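Local coordinates for protein serpin-12 (PDB 6CJ7) that probably inhibits serine proteases as a member of the serpin family and controls the prophenoloxidase activation system in the larval hemolymph of Manduca sexta, at residues Ala96-Leu101 with Asp122-Tyr127; Asn137-Ile142 with Lys152-Asp157; Met165-Ala170 with Pro313-Ala318. All blocks are in the same frame, centred on the assembly; numbering follows the deposited sequence.

In the fold
Following the chain from the N terminus, the first of the contacting strands is 92-102, and contact 1 closes the loop that runs through helix 109-118 by laying strand 123-126 parallel beside it. The chain then enters helix 131-145 and turns back, and contact 2 ties residues 152-157 to that helix. Strand 165-174 follows and pairs antiparallel with 92-102. Contact 3 makes the longest closure, bringing residues 313-318 beside 165-170 across more than 140 residues of chain. The three contacts run in series, neither nested nor crossed. Contacts 1 and 3 share one region of sheet, the serpin A sheet, and the helix of contact 2 lies over it, with Ile138 and Trp141 reaching Phe100, Asn98 and Val168.

Contact 1. Residues Ala96-Leu101 with Asp122-Tyr127; sequences ANNVFL and DLTPTY
Val99 faces Leu123 and Phe100 faces Thr124 where strand 92-102 pairs in parallel with strand 123-126. Four backbone hydrogen bonds join the two. Thr124 supplies the middle pair: its N donates to Val99 O at 2.8 Å and its O accepts from Leu101 N at 2.9 Å. Val99 N to Asp122 O and Thr126 N to Leu101 O complete the set.

Among the polar side chains, Thr124 OG1 donates to Asn98 OD1 over 2.8 Å, the two groups crossing at about a right angle. The threonine's chi1 of -60° puts this hydroxyl beside its own backbone N and leaves CG2 to lie along the Phe100 ring. A water accepts from Asn98 ND2 at 3.0 Å and donates to Thr124 OG1; both ends of the amide are engaged, which probably sets its orientation, and Val99 N adds a weak bond to OD1. Asp122 runs beside Asn98, its CB 3.5 Å from Asn98 OD1, with the carboxylate and amide planes nearly parallel (8°), while Asp122 OD1 accepts from Leu123 N and forms a salt bridge with Lys112.

Apolar contact centres on Leu123 CD1, which meets Val99 CG1 at 3.6 Å and also touches Leu101 CB. Thr126 OG1 approaches the edge of the Phe100 ring, 3.3 Å from CD2.

This parallel pair belongs to the serpin A sheet: helix 109-118 packs against Leu123 through Phe111, helix 131-145 (helix F) lies over Phe100 and Asn98, and strand 165-174 comes next in the sheet.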
loop_
_atom_site.group_PDB
_atom_site.type_symbol
_atom_site.label_atom_id
_atom_site.label_comp_id
_atom_site.label_asym_id
_atom_site.label_seq_id
_atom_site.Cartn_x
_atom_site.Cartn_y
_atom_site.Cartn_z
ATOM N N ALA A 96 3.686 5.002 -8.839
ATOM C CA ALA A 96 4.430 4.591 -10.026
ATOM C C ALA A 96 4.024 3.164 -10.366
ATOM O O ALA A 96 4.409 2.219 -9.667
ATOM C CB ALA A 96 5.939 4.693 -9.808
ATOM N N ASN A 97 3.244 3.013 -11.436
ATOM C CA ASN A 97 2.775 1.713 -11.905
ATOM C C ASN A 97 3.294 1.494 -13.318
ATOM O O ASN A 97 3.181 2.384 -14.163
ATOM C CB ASN A 97 1.237 1.637 -11.890
ATOM C CG ASN A 97 0.640 2.084 -10.560
ATOM O OD1 ASN A 97 0.896 1.468 -9.526
ATOM N ND2 ASN A 97 -0.173 3.145 -10.593
ATOM N N ASN A 98 3.875 0.321 -13.579
ATOM C CA ASN A 98 4.326 0.062 -14.945
ATOM C C ASN A 98 4.488 -1.435 -15.157
ATOM O O ASN A 98 4.683 -2.209 -14.216
ATOM C CB ASN A 98 5.653 0.782 -15.246
ATOM C CG ASN A 98 5.749 1.302 -16.678
ATOM O OD1 ASN A 98 5.297 0.660 -17.634
ATOM N ND2 ASN A 98 6.367 2.471 -16.840
ATOM N N VAL A 99 4.423 -1.831 -16.423
ATOM C CA VAL A 99 4.703 -3.199 -16.854
ATOM C C VAL A 99 5.842 -3.102 -17.859
ATOM O O VAL A 99 5.668 -2.538 -18.947
ATOM C CB VAL A 99 3.476 -3.873 -17.486
ATOM C CG1 VAL A 99 3.796 -5.327 -17.865
ATOM C CG2 VAL A 99 2.273 -3.814 -16.566
ATOM N N PHE A 100 7.005 -3.636 -17.501
ATOM C CA PHE A 100 8.178 -3.590 -18.360
ATOM C C PHE A 100 8.266 -4.917 -19.098
ATOM O O PHE A 100 8.601 -5.946 -18.505
ATOM C CB PHE A 100 9.433 -3.296 -17.542
ATOM C CG PHE A 100 9.425 -1.924 -16.918
ATOM C CD1 PHE A 100 9.059 -1.746 -15.589
ATOM C CD2 PHE A 100 9.768 -0.809 -17.673
ATOM C CE1 PHE A 100 9.039 -0.475 -15.012
ATOM C CE2 PHE A 100 9.748 0.466 -17.109
ATOM C CZ PHE A 100 9.384 0.630 -15.777
ATOM N N LEU A 101 7.922 -4.888 -20.382
ATOM C CA LEU A 101 7.793 -6.084 -21.208
ATOM C C LEU A 101 9.005 -6.218 -22.121
ATOM O O LEU A 101 9.316 -5.297 -22.890
ATOM C CB LEU A 101 6.513 -6.023 -22.036
ATOM C CG LEU A 101 6.331 -7.162 -23.022
ATOM C CD1 LEU A 101 6.019 -8.432 -22.261
ATOM C CD2 LEU A 101 5.183 -6.787 -23.930
ATOM N N ASP A 122 1.209 1.627 -17.500
ATOM C CA ASP A 122 1.673 1.634 -18.878
ATOM C C ASP A 122 2.179 0.244 -19.218
ATOM O O ASP A 122 2.335 -0.613 -18.349
ATOM C CB ASP A 122 2.780 2.671 -19.084
ATOM C CG ASP A 122 2.774 3.278 -20.468
ATOM O OD1 ASP A 122 2.150 2.700 -21.389
ATOM O OD2 ASP A 122 3.416 4.342 -20.632
ATOM N N LEU A 123 2.409 0.024 -20.508
ATOM C CA LEU A 123 3.087 -1.169 -20.994
ATOM C C LEU A 123 4.304 -0.692 -21.775
ATOM O O LEU A 123 4.159 -0.057 -22.825
ATOM C CB LEU A 123 2.145 -2.014 -21.851
ATOM C CG LEU A 123 2.623 -3.386 -22.328
ATOM C CD1 LEU A 123 3.131 -4.227 -21.192
ATOM C CD2 LEU A 123 1.485 -4.106 -23.041
ATOM N N THR A 124 5.494 -1.001 -21.263
ATOM C CA THR A 124 6.733 -0.339 -21.692
ATOM C C THR A 124 7.730 -1.343 -22.253
ATOM O O THR A 124 8.232 -2.202 -21.504
ATOM C CB THR A 124 7.351 0.425 -20.516
ATOM O OG1 THR A 124 6.428 1.409 -20.035
ATOM C CG2 THR A 124 8.636 1.132 -20.949
ATOM N N PRO A 125 8.055 -1.290 -23.545
ATOM C CA PRO A 125 9.078 -2.200 -24.080
ATOM C C PRO A 125 10.427 -1.941 -23.427
ATOM O O PRO A 125 10.821 -0.793 -23.206
ATOM C CB PRO A 125 9.106 -1.873 -25.578
ATOM C CG PRO A 125 7.838 -1.149 -25.846
ATOM C CD PRO A 125 7.477 -0.426 -24.585
ATOM N N THR A 126 11.126 -3.027 -23.105
ATOM C CA THR A 126 12.357 -2.970 -22.323
ATOM C C THR A 126 13.330 -4.027 -22.821
ATOM O O THR A 126 12.949 -5.188 -22.986
ATOM C CB THR A 126 12.058 -3.195 -20.835
ATOM O OG1 THR A 126 11.121 -2.210 -20.383
ATOM C CG2 THR A 126 13.335 -3.107 -20.000
ATOM N N TYR A 127 14.584 -3.639 -23.051
ATOM C CA TYR A 127 15.624 -4.608 -23.376
ATOM C C TYR A 127 16.316 -5.010 -22.081
ATOM O O TYR A 127 16.847 -4.153 -21.365
ATOM C CB TYR A 127 16.638 -4.051 -24.384
ATOM C CG TYR A 127 17.750 -5.026 -24.748
ATOM C CD1 TYR A 127 17.473 -6.222 -25.408
ATOM C CD2 TYR A 127 19.077 -4.750 -24.440
ATOM C CE1 TYR A 127 18.477 -7.109 -25.739
ATOM C CE2 TYR A 127 20.096 -5.643 -24.771
ATOM C CZ TYR A 127 19.788 -6.819 -25.422
ATOM O OH TYR A 127 20.793 -7.715 -25.757
HETATM O O HOH W 1 7.048 4.276 -19.126
#

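Contact 2. Residues Asn137-Ile142 with Lys152-Asp157; sequences NINSWI and KLVSPD
Asn139 offers its side-chain amide to Val154 as if it were the backbone of a neighbouring strand, binding both the N and the O of that one residue. Val154 N donates to Asn139 OD1 at 2.8 Å in a nearly straight bond (171° at the hydrogen), arriving in the carbonyl plane on a lone pair. In return, Asn139 ND2 donates to Val154 O, also at 2.8 Å, and this bond too lies in the carbonyl plane of its acceptor and close to the plane of the asparagine amide. Val154 is extended here, which turns its N-H and C=O to the same side, and chi1 of -75° at Asn139 sets CG beside its own backbone N and brings the flat amide against them. With oxygen and nitrogen each engaged, the amide has little freedom to rotate or flip, and two main-chain polar groups of a buried loop residue are satisfied by a helix side chain.

Helix 131-145 corresponds to helix F of the serpin fold, which lies across the A sheet, and residues 152-157 belong to the passage that leads from it back to strand 165-174. The asparagine thus joins the helix to its own return path. Flanking it are two hydrophobic contacts, each between side chains that cross at about a right angle. Ile138 CG2 touches Val154 CG2 at 3.6 Å, and one turn further on Ile142 CD1 lies 4.0 Å from Leu153 CD2. Leu153 and Val154 both also rest on Leu319 of strand 317-326, so the loop is packed between helix and sheet. Beyond Val154 an ST turn follows, in which Ser155 OG accepts from Asp157 N at 3.2 Å, and Pro156 still touches Ala135 of the helix.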
loop_
_atom_site.group_PDB
_atom_site.type_symbol
_atom_site.label_atom_id
_atom_site.label_comp_id
_atom_site.label_asym_id
_atom_site.label_seq_id
_atom_site.Cartn_x
_atom_site.Cartn_y
_atom_site.Cartn_z
ATOM N N ASN A 137 17.574 1.948 -15.376
ATOM C CA ASN A 137 16.556 2.722 -16.083
ATOM C C ASN A 137 15.192 2.589 -15.417
ATOM O O ASN A 137 14.451 3.576 -15.301
ATOM C CB ASN A 137 16.482 2.290 -17.548
ATOM C CG ASN A 137 17.562 2.929 -18.395
ATOM O OD1 ASN A 137 18.059 4.013 -18.076
ATOM N ND2 ASN A 137 17.934 2.262 -19.479
ATOM N N ILE A 138 14.845 1.387 -14.963
ATOM C CA ILE A 138 13.570 1.204 -14.274
ATOM C C ILE A 138 13.574 1.965 -12.953
ATOM O O ILE A 138 12.618 2.676 -12.627
ATOM C CB ILE A 138 13.278 -0.290 -14.063
ATOM C CG1 ILE A 138 12.957 -0.953 -15.416
ATOM C CG2 ILE A 138 12.120 -0.466 -13.086
ATOM C CD1 ILE A 138 12.991 -2.476 -15.370
ATOM N N ASN A 139 14.661 1.841 -12.186
ATOM C CA ASN A 139 14.733 2.525 -10.898
ATOM C C ASN A 139 14.697 4.037 -11.071
ATOM O O ASN A 139 14.078 4.741 -10.266
ATOM C CB ASN A 139 15.996 2.111 -10.140
ATOM C CG ASN A 139 15.898 0.715 -9.543
ATOM O OD1 ASN A 139 14.814 0.246 -9.209
ATOM N ND2 ASN A 139 17.039 0.055 -9.394
ATOM N N SER A 140 15.379 4.560 -12.095
ATOM C CA SER A 140 15.355 6.002 -12.332
ATOM C C SER A 140 13.949 6.482 -12.668
ATOM O O SER A 140 13.529 7.557 -12.220
ATOM C CB SER A 140 16.325 6.375 -13.453
ATOM O OG SER A 140 17.662 6.362 -12.993
ATOM N N TRP A 141 13.208 5.702 -13.458
ATOM C CA TRP A 141 11.828 6.066 -13.756
ATOM C C TRP A 141 10.978 6.067 -12.491
ATOM O O TRP A 141 10.199 7.001 -12.256
ATOM C CB TRP A 141 11.232 5.124 -14.803
ATOM C CG TRP A 141 9.797 5.441 -15.072
ATOM C CD1 TRP A 141 9.313 6.407 -15.908
ATOM C CD2 TRP A 141 8.657 4.826 -14.466
ATOM N NE1 TRP A 141 7.940 6.420 -15.871
ATOM C CE2 TRP A 141 7.511 5.461 -14.993
ATOM C CE3 TRP A 141 8.491 3.797 -13.533
ATOM C CZ2 TRP A 141 6.219 5.109 -14.610
ATOM C CZ3 TRP A 141 7.202 3.440 -13.161
ATOM C CH2 TRP A 141 6.085 4.098 -13.697
ATOM N N ILE A 142 11.114 5.027 -11.660
ATOM C CA ILE A 142 10.367 4.992 -10.398
ATOM C C ILE A 142 10.715 6.201 -9.544
ATOM O O ILE A 142 9.830 6.873 -9.002
ATOM C CB ILE A 142 10.638 3.688 -9.627
ATOM C CG1 ILE A 142 10.147 2.469 -10.405
ATOM C CG2 ILE A 142 9.988 3.743 -8.235
ATOM C CD1 ILE A 142 10.588 1.172 -9.776
ATOM N N LYS A 152 15.520 2.260 -5.567
ATOM C CA LYS A 152 16.362 1.064 -5.705
ATOM C C LYS A 152 15.530 -0.211 -5.602
ATOM O O LYS A 152 15.968 -1.213 -5.027
ATOM C CB LYS A 152 17.483 1.057 -4.661
ATOM C CG LYS A 152 18.512 2.182 -4.812
ATOM C CD LYS A 152 19.383 1.991 -6.055
ATOM C CE LYS A 152 19.845 3.327 -6.646
ATOM N NZ LYS A 152 20.822 4.057 -5.784
ATOM N N LEU A 153 14.330 -0.205 -6.184
ATOM C CA LEU A 153 13.442 -1.361 -6.065
ATOM C C LEU A 153 13.943 -2.560 -6.870
ATOM O O LEU A 153 13.842 -3.701 -6.410
ATOM C CB LEU A 153 12.030 -0.980 -6.506
ATOM C CG LEU A 153 10.969 -2.089 -6.492
ATOM C CD1 LEU A 153 10.809 -2.679 -5.090
ATOM C CD2 LEU A 153 9.622 -1.574 -7.026
ATOM N N VAL A 154 14.460 -2.333 -8.080
ATOM C CA VAL A 154 14.853 -3.414 -8.982
ATOM C C VAL A 154 16.348 -3.668 -8.850
ATOM O O VAL A 154 17.156 -2.730 -8.918
ATOM C CB VAL A 154 14.495 -3.084 -10.442
ATOM C CG1 VAL A 154 14.942 -4.217 -11.372
ATOM C CG2 VAL A 154 13.005 -2.835 -10.587
ATOM N N SER A 155 16.735 -4.989 -8.686
ATOM C CA SER A 155 18.155 -5.317 -8.659
ATOM C C SER A 155 18.620 -5.836 -10.016
ATOM O O SER A 155 17.900 -6.602 -10.672
ATOM C CB SER A 155 18.458 -6.373 -7.596
ATOM O OG SER A 155 19.806 -6.804 -7.700
ATOM N N PRO A 156 19.815 -5.439 -10.457
ATOM C CA PRO A 156 20.341 -5.983 -11.721
ATOM C C PRO A 156 20.510 -7.488 -11.695
ATOM O O PRO A 156 20.463 -8.132 -12.750
ATOM C CB PRO A 156 21.693 -5.270 -11.881
ATOM C CG PRO A 156 21.616 -4.076 -10.986
ATOM C CD PRO A 156 20.716 -4.445 -9.852
ATOM N N ASP A 157 20.703 -8.078 -10.515
ATOM C CA ASP A 157 20.860 -9.522 -10.429
ATOM C C ASP A 157 19.548 -10.269 -10.623
ATOM O O ASP A 157 19.576 -11.487 -10.826
ATOM C CB ASP A 157 21.489 -9.892 -9.085
ATOM C CG ASP A 157 22.873 -9.301 -8.917
ATOM O OD1 ASP A 157 23.626 -9.257 -9.916
ATOM O OD2 ASP A 157 23.203 -8.869 -7.793
#

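Contact 3. Residues Met165-Ala170 with Pro313-Ala318; sequences MVMVNA and PQVSSA
Met165 O accepts two hydrogen bonds from consecutive amides, Ser316 N at 2.9 Å and Ser317 N at 3.2 Å, both donors lying in its carbonyl plane. The backbone turn at Ser316 directs the two N-H groups to this one oxygen just before strand 317-326 begins. Met165 N is satisfied by a side chain instead: it donates to Ser316 OG at 3.2 Å, and the same hydroxyl oxygen also takes the amide of Gln164. Chi1 of -52° holds OG beside the serine's own N and facing the start of strand 165-174. With an alanine in place of Ser316, the amides of Gln164 and Met165 would probably lose this shared acceptor, leaving the start of strand 165-174 less firmly held to the 313-318 segment.

Regular parallel pairing then takes over, Val166 beside Ser317 and Met167 beside Ala318. Met167 N donates almost straight (172°) to Ser317 O at 2.9 Å, and Val166 CA-H approaches the same oxygen. Val166 itself bonds to Phe100 on the neighbouring strand, while Met167 and Asn169 continue the pairing to Leu319.

The methionine side chains add apolar contacts beside these bonds. Met165, bent at its sulfur, brings CE against the Pro313 ring, 3.7 Å from CB. Met167 SD meets Val315 CG2 at 3.9 Å, the two side chains crossing at about a right angle, and Leu46 and Leu50 of helix 40-51 pack on Met167.

Direct pairing of these two strands is consistent with the native serpin state, in which the reactive loop is not fully inserted between them. Because the seam is held largely by main-chain bonds, with Ser316 OG as a side-chain acceptor at its start, it could probably open as in other serpins, an incoming strand replacing the lost donors and acceptors.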
loop_
_atom_site.group_PDB
_atom_site.type_symbol
_atom_site.label_atom_id
_atom_site.label_comp_id
_atom_site.label_asym_id
_atom_site.label_seq_id
_atom_site.Cartn_x
_atom_site.Cartn_y
_atom_site.Cartn_z
ATOM N N MET A 165 9.074 -10.125 -18.181
ATOM C CA MET A 165 8.154 -9.084 -17.750
ATOM C C MET A 165 8.455 -8.726 -16.304
ATOM O O MET A 165 8.495 -9.610 -15.448
ATOM C CB MET A 165 6.692 -9.545 -17.888
ATOM C CG MET A 165 5.698 -8.424 -17.767
ATOM S SD MET A 165 3.999 -9.048 -17.675
ATOM C CE MET A 165 4.040 -10.474 -18.722
ATOM N N VAL A 166 8.646 -7.440 -16.038
ATOM C CA VAL A 166 8.856 -6.933 -14.689
ATOM C C VAL A 166 7.707 -5.988 -14.379
ATOM O O VAL A 166 7.546 -4.955 -15.045
ATOM C CB VAL A 166 10.203 -6.212 -14.552
ATOM C CG1 VAL A 166 10.322 -5.592 -13.147
ATOM C CG2 VAL A 166 11.348 -7.166 -14.815
ATOM N N MET A 167 6.909 -6.331 -13.376
ATOM C CA MET A 167 5.828 -5.468 -12.937
ATOM C C MET A 167 6.268 -4.674 -11.712
ATOM O O MET A 167 6.827 -5.244 -10.769
ATOM C CB MET A 167 4.587 -6.308 -12.654
ATOM C CG MET A 167 4.244 -7.221 -13.855
ATOM S SD MET A 167 2.579 -7.814 -13.743
ATOM C CE MET A 167 1.657 -6.349 -14.196
ATOM N N VAL A 168 6.038 -3.360 -11.739
ATOM C CA VAL A 168 6.372 -2.483 -10.615
ATOM C C VAL A 168 5.152 -1.667 -10.219
ATOM O O VAL A 168 4.435 -1.119 -11.065
ATOM C CB VAL A 168 7.573 -1.547 -10.911
ATOM C CG1 VAL A 168 8.802 -2.333 -11.229
ATOM C CG2 VAL A 168 7.261 -0.568 -12.021
ATOM N N ASN A 169 4.899 -1.597 -8.916
ATOM C CA ASN A 169 3.827 -0.763 -8.383
ATOM C C ASN A 169 4.348 -0.177 -7.087
ATOM O O ASN A 169 4.590 -0.919 -6.128
ATOM C CB ASN A 169 2.548 -1.561 -8.155
ATOM C CG ASN A 169 1.987 -2.117 -9.447
ATOM O OD1 ASN A 169 2.368 -3.213 -9.898
ATOM N ND2 ASN A 169 1.091 -1.346 -10.073
ATOM N N ALA A 170 4.579 1.122 -7.093
ATOM C CA ALA A 170 5.198 1.807 -5.962
ATOM C C ALA A 170 4.304 2.952 -5.522
ATOM O O ALA A 170 3.562 3.526 -6.326
ATOM C CB ALA A 170 6.582 2.318 -6.350
ATOM N N PRO A 313 3.865 -14.134 -22.788
ATOM C CA PRO A 313 4.832 -13.876 -21.715
ATOM C C PRO A 313 4.284 -14.377 -20.390
ATOM O O PRO A 313 3.113 -14.721 -20.257
ATOM C CB PRO A 313 4.972 -12.353 -21.721
ATOM C CG PRO A 313 3.595 -11.885 -22.156
ATOM C CD PRO A 313 3.098 -12.922 -23.153
ATOM N N GLN A 314 5.167 -14.448 -19.400
ATOM C CA GLN A 314 4.734 -14.633 -18.021
ATOM C C GLN A 314 5.415 -13.586 -17.156
ATOM O O GLN A 314 6.337 -12.890 -17.597
ATOM C CB GLN A 314 5.033 -16.044 -17.495
ATOM C CG GLN A 314 6.497 -16.358 -17.298
ATOM C CD GLN A 314 7.162 -16.895 -18.545
ATOM O OE1 GLN A 314 6.493 -17.392 -19.474
ATOM N NE2 GLN A 314 8.478 -16.784 -18.594
ATOM N N VAL A 315 4.942 -13.471 -15.914
ATOM C CA VAL A 315 5.525 -12.517 -14.969
ATOM C C VAL A 315 6.854 -13.065 -14.471
ATOM O O VAL A 315 6.910 -14.163 -13.904
ATOM C CB VAL A 315 4.581 -12.241 -13.794
ATOM C CG1 VAL A 315 5.261 -11.286 -12.796
ATOM C CG2 VAL A 315 3.248 -11.655 -14.291
ATOM N N SER A 316 7.933 -12.321 -14.714
ATOM C CA SER A 316 9.238 -12.719 -14.197
ATOM C C SER A 316 9.483 -12.168 -12.806
ATOM O O SER A 316 10.051 -12.868 -11.953
ATOM C CB SER A 316 10.364 -12.246 -15.122
ATOM O OG SER A 316 10.119 -12.661 -16.451
ATOM N N SER A 317 9.111 -10.916 -12.576
ATOM C CA SER A 317 9.283 -10.274 -11.286
ATOM C C SER A 317 8.061 -9.405 -11.030
ATOM O O SER A 317 7.553 -8.762 -11.951
ATOM C CB SER A 317 10.558 -9.415 -11.250
ATOM O OG SER A 317 11.713 -10.236 -11.292
ATOM N N ALA A 318 7.572 -9.423 -9.792
ATOM C CA ALA A 318 6.456 -8.584 -9.362
ATOM C C ALA A 318 6.922 -7.865 -8.109
ATOM O O ALA A 318 7.124 -8.498 -7.065
ATOM C CB ALA A 318 5.200 -9.415 -9.087
#